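Local coordinates for protein putative oxidoreductase (Bacteroides fragilis NCTC 9343, PDB 3FHL) that probably acts as a nucleotide-dependent oxidoreductase of the Gfo/Idh/MocA family, pairing an NAD-binding Rossmann domain with a C-terminal alpha/beta domain, at residues D211-L219 with K228-L236; L250-K260 with E279-E290. All coordinates share one frame; numbering follows the deposited sequence.

Contact 1 (D211-L219 with K228-L236)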
loop_
_atom_site.group_PDB
_atom_site.type_symbol
_atom_site.label_atom_id
_atom_site.label_comp_id
_atom_site.label_asym_id
_atom_site.label_seq_id
_atom_site.Cartn_x
_atom_site.Cartn_y
_atom_site.Cartn_z
ATOM N N ASP C 211 -6.701 9.139 14.458
ATOM C CA ASP C 211 -6.234 8.203 13.433
ATOM C C ASP C 211 -4.756 7.852 13.592
ATOM O O ASP C 211 -3.913 8.713 13.906
ATOM C CB ASP C 211 -6.563 8.705 12.012
ATOM C CG ASP C 211 -5.834 10.000 11.651
ATOM O OD1 ASP C 211 -6.237 11.060 12.153
ATOM O OD2 ASP C 211 -4.877 9.958 10.849
ATOM N N ASP C 212 -4.466 6.564 13.441
ATOM C CA ASP C 212 -3.109 6.049 13.538
ATOM C C ASP C 212 -2.791 5.217 12.305
ATOM O O ASP C 212 -1.864 4.414 12.304
ATOM C CB ASP C 212 -2.903 5.259 14.847
ATOM C CG ASP C 212 -3.925 4.128 15.047
ATOM O OD1 ASP C 212 -4.525 3.653 14.065
ATOM O OD2 ASP C 212 -4.117 3.695 16.208
ATOM N N TYR C 213 -3.575 5.438 11.249
ATOM C CA TYR C 213 -3.371 4.778 9.976
ATOM C C TYR C 213 -4.006 5.667 8.922
ATOM O O TYR C 213 -5.135 6.118 9.097
ATOM C CB TYR C 213 -4.097 3.419 9.940
ATOM C CG TYR C 213 -4.098 2.766 8.579
ATOM C CD1 TYR C 213 -3.101 1.859 8.235
ATOM C CD2 TYR C 213 -5.079 3.074 7.621
ATOM C CE1 TYR C 213 -3.070 1.278 6.990
ATOM C CE2 TYR C 213 -5.050 2.496 6.359
ATOM C CZ TYR C 213 -4.040 1.589 6.064
ATOM O OH TYR C 213 -3.973 0.993 4.837
ATOM N N PHE C 214 -3.313 5.862 7.808
ATOM C CA PHE C 214 -3.981 6.451 6.635
ATOM C C PHE C 214 -3.437 5.842 5.372
ATOM O O PHE C 214 -2.279 5.421 5.325
ATOM C CB PHE C 214 -3.888 7.999 6.634
ATOM C CG PHE C 214 -2.499 8.556 6.402
ATOM C CD1 PHE C 214 -1.928 8.575 5.125
ATOM C CD2 PHE C 214 -1.773 9.079 7.456
ATOM C CE1 PHE C 214 -0.659 9.082 4.919
ATOM C CE2 PHE C 214 -0.509 9.607 7.254
ATOM C CZ PHE C 214 0.053 9.596 5.979
ATOM N N ILE C 215 -4.288 5.749 4.362
ATOM C CA ILE C 215 -3.840 5.533 3.004
ATOM C C ILE C 215 -4.525 6.605 2.144
ATOM O O ILE C 215 -5.721 6.829 2.277
ATOM C CB ILE C 215 -4.096 4.090 2.478
ATOM C CG1 ILE C 215 -3.510 3.925 1.073
ATOM C CG2 ILE C 215 -5.597 3.702 2.533
ATOM C CD1 ILE C 215 -3.252 2.503 0.677
ATOM N N ILE C 216 -3.744 7.271 1.297
ATOM C CA ILE C 216 -4.234 8.367 0.464
ATOM C C ILE C 216 -3.810 8.158 -0.969
ATOM O O ILE C 216 -2.651 7.870 -1.261
ATOM C CB ILE C 216 -3.721 9.741 0.978
ATOM C CG1 ILE C 216 -4.245 9.999 2.400
ATOM C CG2 ILE C 216 -4.118 10.865 0.011
ATOM C CD1 ILE C 216 -3.541 11.130 3.151
ATOM N N HIS C 217 -4.758 8.323 -1.878
ATOM C CA HIS C 217 -4.445 8.364 -3.287
ATOM C C HIS C 217 -4.698 9.763 -3.796
ATOM O O HIS C 217 -5.791 10.293 -3.619
ATOM C CB HIS C 217 -5.289 7.353 -4.061
ATOM C CG HIS C 217 -5.004 5.943 -3.670
ATOM N ND1 HIS C 217 -3.780 5.355 -3.895
ATOM C CD2 HIS C 217 -5.751 5.027 -3.012
ATOM C CE1 HIS C 217 -3.793 4.124 -3.417
ATOM N NE2 HIS C 217 -4.981 3.898 -2.882
ATOM N N LEU C 218 -3.673 10.347 -4.410
ATOM C CA LEU C 218 -3.795 11.654 -5.054
ATOM C C LEU C 218 -3.991 11.353 -6.522
ATOM O O LEU C 218 -3.089 10.843 -7.201
ATOM C CB LEU C 218 -2.547 12.518 -4.808
ATOM C CG LEU C 218 -2.097 12.728 -3.372
ATOM C CD1 LEU C 218 -0.921 13.702 -3.352
ATOM C CD2 LEU C 218 -3.230 13.283 -2.552
ATOM N N LEU C 219 -5.200 11.626 -6.998
ATOM C CA LEU C 219 -5.637 11.146 -8.299
ATOM C C LEU C 219 -5.416 12.229 -9.342
ATOM O O LEU C 219 -5.895 13.349 -9.180
ATOM C CB LEU C 219 -7.121 10.717 -8.239
ATOM C CG LEU C 219 -7.491 9.758 -7.085
ATOM C CD1 LEU C 219 -8.986 9.739 -6.770
ATOM C CD2 LEU C 219 -6.988 8.355 -7.354
ATOM N N LYS C 228 0.540 6.959 -10.703
ATOM C CA LYS C 228 -0.254 6.467 -9.598
ATOM C C LYS C 228 0.435 6.794 -8.277
ATOM O O LYS C 228 1.585 6.408 -8.077
ATOM C CB LYS C 228 -0.471 4.957 -9.768
ATOM C CG LYS C 228 -1.098 4.579 -11.113
ATOM C CD LYS C 228 -2.547 5.076 -11.210
ATOM C CE LYS C 228 -3.237 4.526 -12.454
ATOM N NZ LYS C 228 -4.499 5.252 -12.736
ATOM N N ILE C 229 -0.277 7.503 -7.397
ATOM C CA ILE C 229 0.278 7.980 -6.124
ATOM C C ILE C 229 -0.367 7.314 -4.915
ATOM O O ILE C 229 -1.583 7.342 -4.761
ATOM C CB ILE C 229 0.123 9.526 -5.968
ATOM C CG1 ILE C 229 0.983 10.272 -6.988
ATOM C CG2 ILE C 229 0.472 9.982 -4.544
ATOM C CD1 ILE C 229 1.033 11.762 -6.760
ATOM N N THR C 230 0.453 6.719 -4.051
ATOM C CA THR C 230 -0.043 6.214 -2.768
ATOM C C THR C 230 0.781 6.799 -1.636
ATOM O O THR C 230 2.008 6.653 -1.617
ATOM C CB THR C 230 0.047 4.671 -2.658
ATOM O OG1 THR C 230 -0.538 4.068 -3.806
ATOM C CG2 THR C 230 -0.695 4.176 -1.440
ATOM N N LEU C 231 0.109 7.439 -0.682
ATOM C CA LEU C 231 0.757 7.925 0.541
ATOM C C LEU C 231 0.181 7.193 1.750
ATOM O O LEU C 231 -1.038 7.070 1.894
ATOM C CB LEU C 231 0.580 9.449 0.681
ATOM C CG LEU C 231 0.810 10.273 -0.598
ATOM C CD1 LEU C 231 0.387 11.717 -0.389
ATOM C CD2 LEU C 231 2.288 10.217 -1.017
ATOM N N LYS C 232 1.052 6.702 2.621
ATOM C CA LYS C 232 0.615 5.852 3.720
ATOM C C LYS C 232 1.399 6.097 4.980
ATOM O O LYS C 232 2.583 6.413 4.919
ATOM C CB LYS C 232 0.853 4.383 3.372
ATOM C CG LYS C 232 -0.273 3.650 2.742
ATOM C CD LYS C 232 0.083 2.160 2.584
ATOM C CE LYS C 232 -0.414 1.320 3.744
ATOM N NZ LYS C 232 -0.336 -0.144 3.379
ATOM N N ALA C 233 0.747 5.898 6.120
ATOM C CA ALA C 233 1.462 5.770 7.393
ATOM C C ALA C 233 0.651 4.945 8.363
ATOM O O ALA C 233 -0.571 4.916 8.275
ATOM C CB ALA C 233 1.777 7.130 8.008
ATOM N N SER C 234 1.336 4.297 9.305
ATOM C CA SER C 234 0.667 3.445 10.273
ATOM C C SER C 234 1.560 3.263 11.481
ATOM O O SER C 234 2.783 3.229 11.349
ATOM C CB SER C 234 0.352 2.069 9.657
ATOM O OG SER C 234 -0.294 1.215 10.600
ATOM N N TYR C 235 0.932 3.144 12.646
ATOM C CA TYR C 235 1.631 2.791 13.878
ATOM C C TYR C 235 1.639 1.285 14.145
ATOM O O TYR C 235 2.137 0.839 15.174
ATOM C CB TYR C 235 1.025 3.533 15.066
ATOM C CG TYR C 235 1.674 4.869 15.344
ATOM C CD1 TYR C 235 3.012 4.950 15.728
ATOM C CD2 TYR C 235 0.948 6.049 15.235
ATOM C CE1 TYR C 235 3.607 6.172 15.997
ATOM C CE2 TYR C 235 1.534 7.278 15.511
ATOM C CZ TYR C 235 2.864 7.333 15.880
ATOM O OH TYR C 235 3.445 8.556 16.135
ATOM N N LEU C 236 1.103 0.500 13.215
ATOM C CA LEU C 236 1.148 -0.956 13.353
ATOM C C LEU C 236 1.712 -1.633 12.115
ATOM O O LEU C 236 0.977 -2.248 11.333
ATOM C CB LEU C 236 -0.241 -1.501 13.701
ATOM C CG LEU C 236 -0.740 -1.260 15.130
ATOM C CD1 LEU C 236 -2.150 -1.857 15.251
ATOM C CD2 LEU C 236 0.221 -1.857 16.181
HETATM O O HOH W 1 -2.936 8.163 -8.212
#

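Contact 2 (L250-K260 with E279-E290)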
loop_
_atom_site.group_PDB
_atom_site.type_symbol
_atom_site.label_atom_id
_atom_site.label_comp_id
_atom_site.label_asym_id
_atom_site.label_seq_id
_atom_site.Cartn_x
_atom_site.Cartn_y
_atom_site.Cartn_z
ATOM N N LEU C 250 11.369 1.300 -17.131
ATOM C CA LEU C 250 12.661 0.628 -17.211
ATOM C C LEU C 250 13.074 -0.040 -15.906
ATOM O O LEU C 250 13.991 -0.868 -15.881
ATOM C CB LEU C 250 13.764 1.621 -17.647
ATOM C CG LEU C 250 13.735 2.117 -19.105
ATOM C CD1 LEU C 250 14.972 2.967 -19.416
ATOM C CD2 LEU C 250 13.648 0.951 -20.081
ATOM N N GLY C 251 12.432 0.343 -14.818
ATOM C CA GLY C 251 12.851 -0.182 -13.536
ATOM C C GLY C 251 12.215 0.429 -12.320
ATOM O O GLY C 251 11.288 1.219 -12.425
ATOM N N SER C 252 12.747 0.048 -11.164
ATOM C CA SER C 252 12.194 0.398 -9.873
ATOM C C SER C 252 13.268 0.848 -8.900
ATOM O O SER C 252 14.431 0.478 -9.030
ATOM C CB SER C 252 11.458 -0.809 -9.276
ATOM O OG SER C 252 10.419 -1.248 -10.159
ATOM N N TYR C 253 12.846 1.642 -7.924
ATOM C CA TYR C 253 13.679 2.056 -6.815
ATOM C C TYR C 253 12.894 1.838 -5.527
ATOM O O TYR C 253 11.747 2.277 -5.416
ATOM C CB TYR C 253 14.050 3.540 -6.953
ATOM C CG TYR C 253 14.864 4.079 -5.802
ATOM C CD1 TYR C 253 16.211 3.709 -5.639
ATOM C CD2 TYR C 253 14.303 4.968 -4.891
ATOM C CE1 TYR C 253 16.963 4.204 -4.587
ATOM C CE2 TYR C 253 15.047 5.477 -3.836
ATOM C CZ TYR C 253 16.373 5.096 -3.694
ATOM O OH TYR C 253 17.087 5.609 -2.645
ATOM N N VAL C 254 13.520 1.161 -4.564
ATOM C CA VAL C 254 12.890 0.826 -3.289
ATOM C C VAL C 254 13.825 1.163 -2.124
ATOM O O VAL C 254 14.949 0.665 -2.051
ATOM C CB VAL C 254 12.520 -0.699 -3.207
ATOM C CG1 VAL C 254 11.728 -0.968 -1.970
ATOM C CG2 VAL C 254 11.713 -1.158 -4.430
ATOM N N LYS C 255 13.332 1.972 -1.192
ATOM C CA LYS C 255 14.122 2.465 -0.074
ATOM C C LYS C 255 13.413 2.181 1.255
ATOM O O LYS C 255 12.205 2.336 1.356
ATOM C CB LYS C 255 14.316 3.988 -0.253
ATOM C CG LYS C 255 15.037 4.718 0.880
ATOM C CD LYS C 255 16.532 4.771 0.630
ATOM C CE LYS C 255 17.253 5.795 1.513
ATOM N NZ LYS C 255 17.229 5.437 2.958
ATOM N N TYR C 256 14.172 1.763 2.265
ATOM C CA TYR C 256 13.646 1.590 3.624
ATOM C C TYR C 256 14.296 2.549 4.601
ATOM O O TYR C 256 15.387 3.066 4.347
ATOM C CB TYR C 256 13.901 0.156 4.119
ATOM C CG TYR C 256 13.108 -0.894 3.366
ATOM C CD1 TYR C 256 11.901 -1.381 3.880
ATOM C CD2 TYR C 256 13.548 -1.382 2.132
ATOM C CE1 TYR C 256 11.153 -2.345 3.184
ATOM C CE2 TYR C 256 12.803 -2.340 1.426
ATOM C CZ TYR C 256 11.608 -2.810 1.966
ATOM O OH TYR C 256 10.882 -3.754 1.284
ATOM N N GLY C 257 13.624 2.768 5.725
ATOM C CA GLY C 257 14.218 3.473 6.856
ATOM C C GLY C 257 13.832 4.934 6.861
ATOM O O GLY C 257 13.050 5.378 6.012
ATOM N N VAL C 258 14.384 5.686 7.814
ATOM C CA VAL C 258 14.142 7.127 7.889
ATOM C C VAL C 258 15.445 7.918 7.927
ATOM O O VAL C 258 16.516 7.374 8.194
ATOM C CB VAL C 258 13.269 7.533 9.112
ATOM C CG1 VAL C 258 11.809 7.126 8.894
ATOM C CG2 VAL C 258 13.834 6.959 10.408
ATOM N N ASP C 259 15.334 9.210 7.653
ATOM C CA ASP C 259 16.478 10.106 7.684
ATOM C C ASP C 259 17.043 10.187 9.106
ATOM O O ASP C 259 16.297 10.179 10.094
ATOM C CB ASP C 259 16.091 11.468 7.100
ATOM C CG ASP C 259 17.260 12.423 7.029
ATOM O OD1 ASP C 259 17.530 13.026 8.070
ATOM O OD2 ASP C 259 17.884 12.569 5.962
ATOM N N LYS C 260 18.367 10.239 9.191
ATOM C CA LYS C 260 19.077 10.119 10.465
ATOM C C LYS C 260 19.434 11.471 11.092
ATOM O O LYS C 260 19.974 11.511 12.203
ATOM C CB LYS C 260 20.366 9.317 10.257
ATOM C CG LYS C 260 20.254 8.164 9.237
ATOM C CD LYS C 260 21.626 7.814 8.609
ATOM C CE LYS C 260 22.587 7.179 9.627
ATOM N NZ LYS C 260 21.923 6.150 10.496
ATOM N N GLU C 279 24.265 8.442 4.308
ATOM C CA GLU C 279 23.746 7.127 4.658
ATOM C C GLU C 279 24.745 6.055 4.276
ATOM O O GLU C 279 25.545 6.236 3.355
ATOM C CB GLU C 279 22.431 6.850 3.920
ATOM C CG GLU C 279 21.300 7.793 4.263
ATOM C CD GLU C 279 20.030 7.484 3.495
ATOM O OE1 GLU C 279 20.058 7.492 2.236
ATOM O OE2 GLU C 279 19.002 7.261 4.160
ATOM N N SER C 280 24.678 4.928 4.981
ATOM C CA SER C 280 25.506 3.770 4.671
ATOM C C SER C 280 24.945 3.018 3.470
ATOM O O SER C 280 23.812 3.272 3.039
ATOM C CB SER C 280 25.568 2.833 5.873
ATOM O OG SER C 280 24.285 2.304 6.167
ATOM N N GLU C 281 25.735 2.086 2.941
ATOM C CA GLU C 281 25.312 1.238 1.818
ATOM C C GLU C 281 24.041 0.427 2.136
ATOM O O GLU C 281 23.180 0.236 1.268
ATOM C CB GLU C 281 26.474 0.339 1.355
ATOM C CG GLU C 281 26.066 -1.009 0.731
ATOM C CD GLU C 281 26.872 -1.392 -0.505
ATOM O OE1 GLU C 281 27.793 -0.637 -0.893
ATOM O OE2 GLU C 281 26.572 -2.455 -1.094
ATOM N N GLN C 282 23.935 -0.003 3.392
ATOM C CA GLN C 282 22.790 -0.734 3.924
ATOM C C GLN C 282 21.515 0.125 3.935
ATOM O O GLN C 282 20.422 -0.378 3.662
ATOM C CB GLN C 282 23.136 -1.204 5.340
ATOM C CG GLN C 282 22.142 -2.136 6.009
ATOM C CD GLN C 282 22.680 -2.704 7.325
ATOM O OE1 GLN C 282 22.067 -2.540 8.384
ATOM N NE2 GLN C 282 23.838 -3.364 7.261
ATOM N N GLU C 283 21.669 1.415 4.231
ATOM C CA GLU C 283 20.553 2.349 4.289
ATOM C C GLU C 283 20.131 2.821 2.906
ATOM O O GLU C 283 18.966 3.156 2.704
ATOM C CB GLU C 283 20.882 3.543 5.190
ATOM C CG GLU C 283 20.914 3.172 6.666
ATOM C CD GLU C 283 21.728 4.118 7.538
ATOM O OE1 GLU C 283 21.632 3.988 8.782
ATOM O OE2 GLU C 283 22.461 4.977 7.003
ATOM N N TRP C 284 21.056 2.825 1.948
ATOM C CA TRP C 284 20.728 3.241 0.577
ATOM C C TRP C 284 19.618 2.389 -0.019
ATOM O O TRP C 284 19.450 1.231 0.352
ATOM C CB TRP C 284 21.942 3.153 -0.352
ATOM C CG TRP C 284 23.050 4.151 -0.093
ATOM C CD1 TRP C 284 22.961 5.338 0.578
ATOM C CD2 TRP C 284 24.409 4.039 -0.536
ATOM N NE1 TRP C 284 24.192 5.964 0.598
ATOM C CE2 TRP C 284 25.094 5.191 -0.083
ATOM C CE3 TRP C 284 25.114 3.077 -1.282
ATOM C CZ2 TRP C 284 26.455 5.409 -0.349
ATOM C CZ3 TRP C 284 26.473 3.287 -1.534
ATOM C CH2 TRP C 284 27.125 4.447 -1.067
ATOM N N GLY C 285 18.882 2.964 -0.957
ATOM C CA GLY C 285 17.822 2.246 -1.649
ATOM C C GLY C 285 18.368 1.347 -2.723
ATOM O O GLY C 285 19.493 1.531 -3.177
ATOM N N LEU C 286 17.567 0.361 -3.115
ATOM C CA LEU C 286 17.910 -0.548 -4.188
ATOM C C LEU C 286 17.408 -0.019 -5.532
ATOM O O LEU C 286 16.211 0.237 -5.716
ATOM C CB LEU C 286 17.292 -1.931 -3.923
ATOM C CG LEU C 286 17.635 -3.030 -4.934
ATOM C CD1 LEU C 286 19.120 -3.396 -4.832
ATOM C CD2 LEU C 286 16.777 -4.259 -4.696
ATOM N N LEU C 287 18.316 0.097 -6.486
ATOM C CA LEU C 287 17.928 0.489 -7.835
ATOM C C LEU C 287 17.988 -0.729 -8.745
ATOM O O LEU C 287 19.033 -1.372 -8.867
ATOM C CB LEU C 287 18.831 1.609 -8.347
ATOM C CG LEU C 287 18.721 2.028 -9.812
ATOM C CD1 LEU C 287 17.424 2.808 -10.057
ATOM C CD2 LEU C 287 19.951 2.837 -10.218
ATOM N N HIS C 288 16.868 -1.043 -9.380
ATOM C CA HIS C 288 16.781 -2.202 -10.264
ATOM C C HIS C 288 16.222 -1.684 -11.565
ATOM O O HIS C 288 15.030 -1.445 -11.668
ATOM C CB HIS C 288 15.855 -3.264 -9.657
ATOM C CG HIS C 288 15.827 -4.567 -10.406
ATOM N ND1 HIS C 288 15.185 -5.685 -9.919
ATOM C CD2 HIS C 288 16.356 -4.929 -11.601
ATOM C CE1 HIS C 288 15.306 -6.674 -10.787
ATOM N NE2 HIS C 288 16.010 -6.241 -11.816
ATOM N N THR C 289 17.092 -1.482 -12.549
ATOM C CA THR C 289 16.692 -0.840 -13.799
ATOM C C THR C 289 17.612 -1.264 -14.945
ATOM O O THR C 289 18.507 -2.089 -14.757
ATOM C CB THR C 289 16.640 0.717 -13.636
ATOM O OG1 THR C 289 15.959 1.306 -14.747
ATOM C CG2 THR C 289 18.058 1.329 -13.498
ATOM N N GLU C 290 17.357 -0.726 -16.131
ATOM C CA GLU C 290 18.198 -0.947 -17.289
ATOM C C GLU C 290 19.056 0.303 -17.493
ATOM O O GLU C 290 18.524 1.401 -17.683
ATOM C CB GLU C 290 17.327 -1.210 -18.520
ATOM C CG GLU C 290 18.086 -1.646 -19.756
ATOM C CD GLU C 290 17.183 -1.816 -20.970
ATOM O OE1 GLU C 290 16.922 -2.980 -21.354
ATOM O OE2 GLU C 290 16.731 -0.793 -21.535
HETATM O O HOH W 2 19.743 5.502 -2.115
HETATM O O HOH W 3 16.951 0.956 1.901
HETATM O O HOH W 4 18.393 5.984 6.625
#

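Contact 1 (D211-L219 with K228-L236)
An antiparallel beta hairpin in the large mixed sheet of the C-terminal domain joins Asp212-Leu218 to Ile229-Tyr235, its strands running at 169° to each other. Phe214 with Ala233 and Ile216 with Leu231 are hydrogen-bonded pairs, the shortest bond being Ile216 N to Leu231 O at 2.8 Å. Beyond the last pair of strand residues, Tyr235 N still donates to Asp212 O. Near the turn the ladder opens: one water accepts from Ile229 N and donates to Leu218 O, buried Leu218 N finds no partner in the model, and Ile229 O turns to His217, whose ND1 donates to it at 3.1 Å nearly in the ring plane. With its CG beside its own backbone N (chi1 -64°), the imidazole lies next to the Thr230 side chain, His217 CE1 3.3 Å from Thr230 OG1.

The two faces differ in character. Phe214, Ile216, Leu218, Ile229, Leu231 and Ala233 lie on the apolar one. Phe214 CG sits between the backbone N and the carbonyl carbon (chi1 69°), which swings the ring across the neighbouring strand; Phe214 CE2 meets Ala233 CB at 3.5 Å, a fit suited to a small methyl. Further along, Leu218 CD1 packs crosswise on Leu231 CD1 at 3.8 Å. The other face carries Tyr213, Ile215, His217, Thr230, Lys232 and Ser234. Here the Lys232 methylenes lie beside Ile215, CG to CG1 3.7 Å.

Phe214 and Ala233 thus pack against helix 175-178, while Leu231 meets strand 146-154. The opposite face bonds across the dimer: His217 NE2 to NE2 of His217 of the second subunit, Tyr213 OH to its Glu148, and Lys232 NZ to its Glu148 and Glu150, acidic partners that probably favour a charged lysine.

Contact 2 (L250-K260 with E279-E290)
Lys255 leaves its strand with CG anti to the backbone N (chi1 176°), then bends at chi2 (91°) and chi4, bringing NZ into the loop before strand 286-290. Glu279 approaches from the opposite direction with its chain extended beyond CG. Lys255 NZ meets Glu279 OE2 on the syn side at 2.8 Å, forming a salt bridge, and also donates to Glu283 O from above that carbonyl's plane. A long, flexible lysine suits this place because one ammonium can tie two parts of the loop to the strand.

Lys260, bent at chi3 and chi4, makes a second salt bridge from NZ to Glu283 OE1, again syn, at 2.8 Å. The other oxygen, OE2, accepts from Ser280 N, so the carboxylate is held at both oxygens.

Beyond the loop the chains pair as antiparallel strands through Val254 with Leu286 and Ser252 with His288; His288 N to Ser252 O, 2.9 Å, is nearly straight at 175°. Tyr253 lays CE1 3.6 Å from Gly285 CA, where a side chain would collide with the ring. A water at the ring edge joins Tyr253 OH to Gly285 N. Gly251 likewise lets His288 O come within 3.1 Å of its CA.

Regular backbone bonds thus secure the strand end, while paired charges hold the irregular loop; Lys255, buried between carboxylate and carbonyl, is probably kept protonated by them.

In the fold
Contacts 1 and 2 belong to one mixed sheet of the C-terminal alpha/beta domain. Their centres are about 20 Å apart and their nearest atoms about 10 Å, so they do not touch: strands 146-154 and 244-248 lie between strand 228-234 of contact 1 and strand 252-255 of contact 2. They follow one another along the chain. Both also meet the second subunit. Polar bonds to it come from, among others, Tyr213, His217, Lys228 and Lys232 in contact 1, and Leu250, Ser252 and His288 in contact 2. The sheet thus carries a dimer interface across both regions, apart from the parallel sheet of the predicted NAD-binding Rossmann domain.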